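Local coordinates for pirin family protein (PDB 6D0P) that probably acts as a metal-dependent dioxygenase of the bicupin pirin family, opening the flavonol quercetin at a single iron-type site, here filled by manganese, at residues I74-E79 / L122-Q127; P65-E70 / F266-K271. All coordinates share one frame; numbering follows the deposited sequence. Where two conformers were deposited one is given.

Contact 1. Residues I74-E79 / L122-Q127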
loop_
_atom_site.group_PDB
_atom_site.type_symbol
_atom_site.label_atom_id
_atom_site.label_comp_id
_atom_site.label_asym_id
_atom_site.label_seq_id
_atom_site.Cartn_x
_atom_site.Cartn_y
_atom_site.Cartn_z
ATOM N N ILE A 74 -3.865 -4.787 -1.537
ATOM C CA ILE A 74 -5.175 -4.680 -0.921
ATOM C C ILE A 74 -6.215 -4.757 -2.038
ATOM O O ILE A 74 -6.267 -3.866 -2.873
ATOM C CB ILE A 74 -5.276 -3.351 -0.142
ATOM C CG1 ILE A 74 -4.135 -3.164 0.863
ATOM C CG2 ILE A 74 -6.647 -3.194 0.518
ATOM C CD1 ILE A 74 -4.093 -1.754 1.469
ATOM N N ALA A 75 -7.031 -5.815 -2.067
ATOM C CA ALA A 75 -8.016 -5.999 -3.144
ATOM C C ALA A 75 -9.349 -5.356 -2.733
ATOM O O ALA A 75 -9.905 -5.728 -1.712
ATOM C CB ALA A 75 -8.200 -7.475 -3.437
ATOM N N TYR A 76 -9.868 -4.439 -3.545
ATOM C CA TYR A 76 -11.168 -3.786 -3.270
ATOM C C TYR A 76 -12.273 -4.376 -4.163
ATOM O O TYR A 76 -13.398 -4.606 -3.704
ATOM C CB TYR A 76 -11.053 -2.267 -3.422
ATOM C CG TYR A 76 -10.217 -1.608 -2.349
ATOM C CD1 TYR A 76 -10.585 -1.684 -1.012
ATOM C CD2 TYR A 76 -9.082 -0.889 -2.657
ATOM C CE1 TYR A 76 -9.829 -1.084 -0.013
ATOM C CE2 TYR A 76 -8.315 -0.285 -1.673
ATOM C CZ TYR A 76 -8.699 -0.361 -0.350
ATOM O OH TYR A 76 -7.937 0.234 0.612
ATOM N N GLN A 77 -11.976 -4.572 -5.441
ATOM C CA GLN A 77 -12.926 -5.173 -6.382
ATOM C C GLN A 77 -12.116 -6.113 -7.269
ATOM O O GLN A 77 -11.009 -5.774 -7.700
ATOM C CB GLN A 77 -13.656 -4.138 -7.236
ATOM C CG GLN A 77 -14.480 -3.133 -6.442
ATOM C CD GLN A 77 -15.381 -2.300 -7.322
ATOM O OE1 GLN A 77 -16.329 -2.806 -7.930
ATOM N NE2 GLN A 77 -15.104 -1.010 -7.387
ATOM N N GLY A 78 -12.648 -7.293 -7.516
ATOM C CA GLY A 78 -11.862 -8.270 -8.266
ATOM C C GLY A 78 -10.872 -9.002 -7.364
ATOM O O GLY A 78 -10.905 -8.855 -6.129
ATOM N N GLU A 79 -9.963 -9.774 -7.972
ATOM C CA GLU A 79 -9.073 -10.662 -7.224
ATOM C C GLU A 79 -7.719 -10.755 -7.921
ATOM O O GLU A 79 -7.665 -10.706 -9.134
ATOM C CB GLU A 79 -9.603 -12.097 -7.184
ATOM C CG GLU A 79 -11.017 -12.270 -6.675
ATOM C CD GLU A 79 -11.435 -13.727 -6.472
ATOM O OE1 GLU A 79 -10.814 -14.649 -7.112
ATOM O OE2 GLU A 79 -12.413 -13.954 -5.683
ATOM N N LEU A 122 -15.407 -4.980 -12.614
ATOM C CA LEU A 122 -14.526 -3.907 -12.180
ATOM C C LEU A 122 -13.404 -4.480 -11.315
ATOM O O LEU A 122 -13.608 -5.349 -10.475
ATOM C CB LEU A 122 -15.307 -2.852 -11.384
ATOM C CG LEU A 122 -16.378 -2.081 -12.153
ATOM C CD1 LEU A 122 -17.202 -1.211 -11.214
ATOM C CD2 LEU A 122 -15.754 -1.243 -13.256
ATOM N N PHE A 123 -12.230 -3.939 -11.535
ATOM C CA PHE A 123 -11.046 -4.291 -10.809
ATOM C C PHE A 123 -10.598 -3.042 -10.054
ATOM O O PHE A 123 -10.508 -1.975 -10.652
ATOM C CB PHE A 123 -9.964 -4.768 -11.781
ATOM C CG PHE A 123 -8.684 -5.216 -11.130
ATOM C CD1 PHE A 123 -8.584 -6.478 -10.559
ATOM C CD2 PHE A 123 -7.576 -4.391 -11.105
ATOM C CE1 PHE A 123 -7.403 -6.910 -9.979
ATOM C CE2 PHE A 123 -6.393 -4.821 -10.528
ATOM C CZ PHE A 123 -6.307 -6.076 -9.959
ATOM N N GLU A 124 -10.320 -3.166 -8.768
ATOM C CA GLU A 124 -9.878 -2.023 -7.981
ATOM C C GLU A 124 -8.952 -2.550 -6.892
ATOM O O GLU A 124 -9.317 -3.486 -6.180
ATOM C CB GLU A 124 -11.077 -1.281 -7.377
ATOM C CG GLU A 124 -10.685 -0.042 -6.566
ATOM C CD GLU A 124 -11.838 0.622 -5.820
ATOM O OE1 GLU A 124 -12.887 -0.061 -5.636
ATOM O OE2 GLU A 124 -11.676 1.817 -5.404
HETATM N N MSE A 125 -7.762 -1.968 -6.783
HETATM C CA MSE A 125 -6.808 -2.405 -5.768
HETATM C C MSE A 125 -5.823 -1.329 -5.468
HETATM O O MSE A 125 -5.746 -0.345 -6.182
HETATM C CB MSE A 125 -6.084 -3.696 -6.196
HETATM C CG MSE A 125 -5.117 -3.543 -7.356
HETATM SE SE MSE A 125 -3.677 -4.921 -7.302
HETATM C CE MSE A 125 -2.274 -3.578 -7.017
ATOM N N VAL A 126 -5.101 -1.510 -4.369
ATOM C CA VAL A 126 -3.986 -0.648 -3.977
ATOM C C VAL A 126 -2.756 -1.540 -3.760
ATOM O O VAL A 126 -2.883 -2.666 -3.175
ATOM C CB VAL A 126 -4.286 0.160 -2.696
ATOM C CG1 VAL A 126 -3.008 0.643 -2.014
ATOM C CG2 VAL A 126 -5.203 1.334 -2.995
ATOM N N GLN A 127 -1.616 -1.104 -4.277
ATOM C CA GLN A 127 -0.335 -1.723 -3.924
ATOM C C GLN A 127 0.539 -0.654 -3.253
ATOM O O GLN A 127 0.771 0.441 -3.803
ATOM C CB GLN A 127 0.404 -2.412 -5.080
ATOM C CG GLN A 127 1.700 -3.083 -4.583
ATOM C CD GLN A 127 2.329 -4.089 -5.524
ATOM O OE1 GLN A 127 3.412 -3.846 -6.080
ATOM N NE2 GLN A 127 1.648 -5.222 -5.719
#
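Gln-77 and Glu-124 meet because their chains leave the backbone differently: CG of Glu-124 is anti to its backbone N (chi1 -178°), CG of Gln-77 anti to its carbonyl carbon (chi1 -60°), and both run on extended. Gln-77 NE2 then donates to Glu-124 OE1 at 3.0 Å, with the acceptor in the amide plane but the donor above the carboxylate plane; the two planes stand 67° apart. On the other flank of the amide, Gln-77 OE1 lies 3.6 Å from Leu-122 CB, the two side chains running alongside each other.

The backbones define a classic beta bulge. Before it, Ile-74 and Val-126 form an antiparallel hydrogen-bonded pair, Ile-74 N to Val-126 O being 2.9 Å. Beyond Ala-75 the register slips by one, and the carbonyl O of Glu-124 accepts from two amides, Tyr-76 N at 2.9 Å and Gln-77 N at 3.0 Å. Glu-124 N returns a bond to Gln-77 O. The ring of the extra residue, Tyr-76, meets Val-126 at a slant, and CG2 of Val-126 touches CE2 at the ring edge, 3.7 Å away. Gly-78 follows with positive phi, its CA beside CD1 of the Phe-123 ring.

The pairing joins strand 69-75 to strand 121-131 in the N-terminal cupin. Strand 41-52 flanks the latter, its Tyr-46 bonding Glu-124 OE2, which also has a salt bridge to Lys-247. Tyr-76 OH bonds Asp-187 of strand 183-190, and Ile-74 packs on Arg-164 of strand 162-165, while Phe-123 and Met-125 touch Val-80 of strand 80-84.

Contact 2. Residues P65-E70 / F266-K271; sequences PHRGFE and FVMNTK. With MN (manganese (II) ion), chain G.
The loop that follows the metal-bearing strand 64-66 of the N-terminal cupin meets the short strand 266-268 from the C-terminal part of the chain, Arg-67 and Phe-266 forming a single backbone bridge. Its one hydrogen bond runs from Val-267 N to Arg-67 O, 3.1 Å long and nearly straight (171° at the hydrogen). Beside it, Gly-68 CA makes a CA-H...O contact with Val-267 O, 3.4 Å. Gly-68, at phi 101°, also sets its CA against the selenium of Met-268, a selenomethionine.

Side chains close around this bridge. The Phe-266 ring lies against two neighbours: its CZ is 4.0 Å from Pro-65 CG, and its CD1 3.9 Å from Arg-67 CB. Met-268, bent at both chi2 and chi3, curls back to bring SE within 3.9 Å of Arg-67 CG. CG of Phe-69 sits between the backbone N and the carbonyl carbon (chi1 60°), and the side chain crosses that of Val-267 at about a right angle, CD1 3.8 Å from Val-267 CB.

His-66 points away from this apolar patch. Its NE2 binds manganese at 2.2 Å; two waters, His-64, His-108 and Glu-110 complete six ligands.

Around the contact, helix 271-282 covers one flank: Ile-274 packs on Phe-266, Phe-281 on Pro-65, and Asp-280 makes a salt bridge to Arg-67, whose NE bonds Ala-104 O. Leu-42 of strand 41-52 touches both Phe-69 and Val-267. Strand 106-112 lies beside strand 64-66, with Val-106 against His-66, and strand 261-263 pairs with 266-268.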
loop_
_atom_site.group_PDB
_atom_site.type_symbol
_atom_site.label_atom_id
_atom_site.label_comp_id
_atom_site.label_asym_id
_atom_site.label_seq_id
_atom_site.Cartn_x
_atom_site.Cartn_y
_atom_site.Cartn_z
ATOM N N PRO A 65 11.475 -9.388 -10.064
ATOM C CA PRO A 65 12.063 -9.498 -8.758
ATOM C C PRO A 65 11.770 -8.325 -7.819
ATOM O O PRO A 65 11.381 -7.235 -8.272
ATOM C CB PRO A 65 13.567 -9.527 -9.057
ATOM C CG PRO A 65 13.700 -8.621 -10.244
ATOM C CD PRO A 65 12.445 -8.887 -11.043
ATOM N N HIS A 66 11.966 -8.584 -6.528
ATOM C CA HIS A 66 11.951 -7.555 -5.488
ATOM C C HIS A 66 13.010 -7.909 -4.453
ATOM O O HIS A 66 13.222 -9.110 -4.158
ATOM C CB HIS A 66 10.604 -7.440 -4.749
ATOM C CG HIS A 66 9.441 -7.041 -5.584
ATOM N ND1 HIS A 66 9.361 -5.790 -6.172
ATOM C CD2 HIS A 66 8.279 -7.679 -5.860
ATOM C CE1 HIS A 66 8.206 -5.698 -6.826
ATOM N NE2 HIS A 66 7.513 -6.838 -6.627
ATOM N N ARG A 67 13.662 -6.888 -3.893
ATOM C CA ARG A 67 14.554 -7.111 -2.786
ATOM C C ARG A 67 14.579 -5.859 -1.913
ATOM O O ARG A 67 14.630 -4.736 -2.444
ATOM C CB ARG A 67 15.975 -7.444 -3.256
ATOM C CG ARG A 67 17.015 -7.463 -2.136
ATOM C CD ARG A 67 18.439 -7.762 -2.603
ATOM N NE ARG A 67 18.608 -9.167 -2.965
ATOM C CZ ARG A 67 19.744 -9.697 -3.407
ATOM N NH1 ARG A 67 20.808 -8.923 -3.612
ATOM N NH2 ARG A 67 19.815 -10.999 -3.629
ATOM N N GLY A 68 14.541 -6.073 -0.591
ATOM C CA GLY A 68 14.796 -5.014 0.374
ATOM C C GLY A 68 13.584 -4.375 1.038
ATOM O O GLY A 68 13.764 -3.526 1.920
ATOM N N PHE A 69 12.383 -4.744 0.662
ATOM C CA PHE A 69 11.219 -4.062 1.194
ATOM C C PHE A 69 10.021 -5.004 1.150
ATOM O O PHE A 69 10.168 -6.214 0.872
ATOM C CB PHE A 69 10.991 -2.760 0.408
ATOM C CG PHE A 69 10.749 -2.986 -1.051
ATOM C CD1 PHE A 69 11.807 -3.188 -1.921
ATOM C CD2 PHE A 69 9.465 -3.004 -1.554
ATOM C CE1 PHE A 69 11.579 -3.404 -3.271
ATOM C CE2 PHE A 69 9.242 -3.225 -2.906
ATOM C CZ PHE A 69 10.295 -3.434 -3.753
ATOM N N GLU A 70 8.854 -4.461 1.481
ATOM C CA GLU A 70 7.625 -5.231 1.511
ATOM C C GLU A 70 6.614 -4.647 0.527
ATOM O O GLU A 70 6.618 -3.436 0.293
ATOM C CB GLU A 70 6.999 -5.201 2.902
ATOM C CG GLU A 70 7.965 -5.531 4.009
ATOM C CD GLU A 70 7.302 -5.750 5.357
ATOM O OE1 GLU A 70 6.803 -4.756 5.946
ATOM O OE2 GLU A 70 7.241 -6.915 5.786
ATOM N N PHE A 266 14.210 -2.836 -6.712
ATOM C CA PHE A 266 15.111 -3.042 -5.594
ATOM C C PHE A 266 15.194 -1.749 -4.772
ATOM O O PHE A 266 15.321 -0.672 -5.345
ATOM C CB PHE A 266 16.512 -3.393 -6.073
ATOM C CG PHE A 266 16.589 -4.512 -7.080
ATOM C CD1 PHE A 266 16.088 -5.762 -6.780
ATOM C CD2 PHE A 266 17.254 -4.331 -8.283
ATOM C CE1 PHE A 266 16.203 -6.804 -7.683
ATOM C CE2 PHE A 266 17.355 -5.374 -9.191
ATOM C CZ PHE A 266 16.848 -6.610 -8.878
ATOM N N VAL A 267 15.115 -1.850 -3.445
ATOM C CA VAL A 267 15.289 -0.677 -2.604
ATOM C C VAL A 267 16.189 -1.095 -1.442
ATOM O O VAL A 267 15.774 -1.919 -0.597
ATOM C CB VAL A 267 13.964 -0.091 -2.084
ATOM C CG1 VAL A 267 14.244 1.103 -1.185
ATOM C CG2 VAL A 267 13.024 0.301 -3.213
HETATM N N MSE A 268 17.412 -0.570 -1.439
HETATM C CA MSE A 268 18.395 -0.908 -0.431
HETATM C C MSE A 268 18.860 0.362 0.244
HETATM O O MSE A 268 18.191 1.415 0.126
HETATM C CB MSE A 268 19.537 -1.683 -1.121
HETATM C CG MSE A 268 19.050 -3.008 -1.759
HETATM SE SE MSE A 268 18.498 -4.295 -0.374
HETATM C CE MSE A 268 20.224 -4.595 0.554
ATOM N N ASN A 269 19.972 0.287 0.979
ATOM C CA ASN A 269 20.484 1.459 1.695
ATOM C C ASN A 269 21.657 2.096 0.939
ATOM O O ASN A 269 21.910 3.313 1.124
ATOM C CB ASN A 269 20.914 1.126 3.127
ATOM C CG ASN A 269 19.759 0.674 3.992
ATOM O OD1 ASN A 269 19.679 -0.505 4.323
ATOM N ND2 ASN A 269 18.837 1.576 4.314
ATOM N N THR A 270 22.379 1.313 0.130
ATOM C CA THR A 270 23.578 1.825 -0.546
ATOM C C THR A 270 23.603 1.450 -2.035
ATOM O O THR A 270 22.972 0.464 -2.464
ATOM C CB THR A 270 24.849 1.247 0.097
ATOM O OG1 THR A 270 24.928 -0.140 -0.250
ATOM C CG2 THR A 270 24.884 1.428 1.599
ATOM N N LYS A 271 24.390 2.212 -2.802
ATOM C CA LYS A 271 24.580 1.929 -4.228
ATOM C C LYS A 271 25.298 0.571 -4.384
ATOM O O LYS A 271 24.991 -0.195 -5.307
ATOM C CB LYS A 271 25.312 3.081 -4.927
ATOM C CG LYS A 271 24.509 4.375 -5.023
ATOM C CD LYS A 271 25.135 5.456 -5.892
ATOM C CE LYS A 271 24.249 6.681 -5.993
ATOM N NZ LYS A 271 24.595 7.493 -7.184
HETATM MN MN MN G . 5.594 -7.507 -7.432
HETATM O O HOH W 1 4.278 -7.144 -5.380
HETATM O O HOH W 2 5.009 -5.382 -7.737
#

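Strand 69-75 connects the two contacts: contact 2 uses its beginning and contact 1 its end, although the contact centres lie 25 Å apart, on opposite sides of the chain's centre. Neither touches the other directly. Both do bear on the manganese site. Contact 2 supplies the ligand His-66, whereas in contact 1 the Met-125 side chain comes, nearest atoms, about 6 Å from that of the ligand Glu-110 and about 9 Å from the metal; the second-shell residue is Gln-127, whose NE2 bonds Glu-110 OE2, although it takes no part in the pairing. Each also ties the N-terminal cupin to C-terminal elements, strand 266-268 in contact 2, Asp-187 and Lys-247 in contact 1.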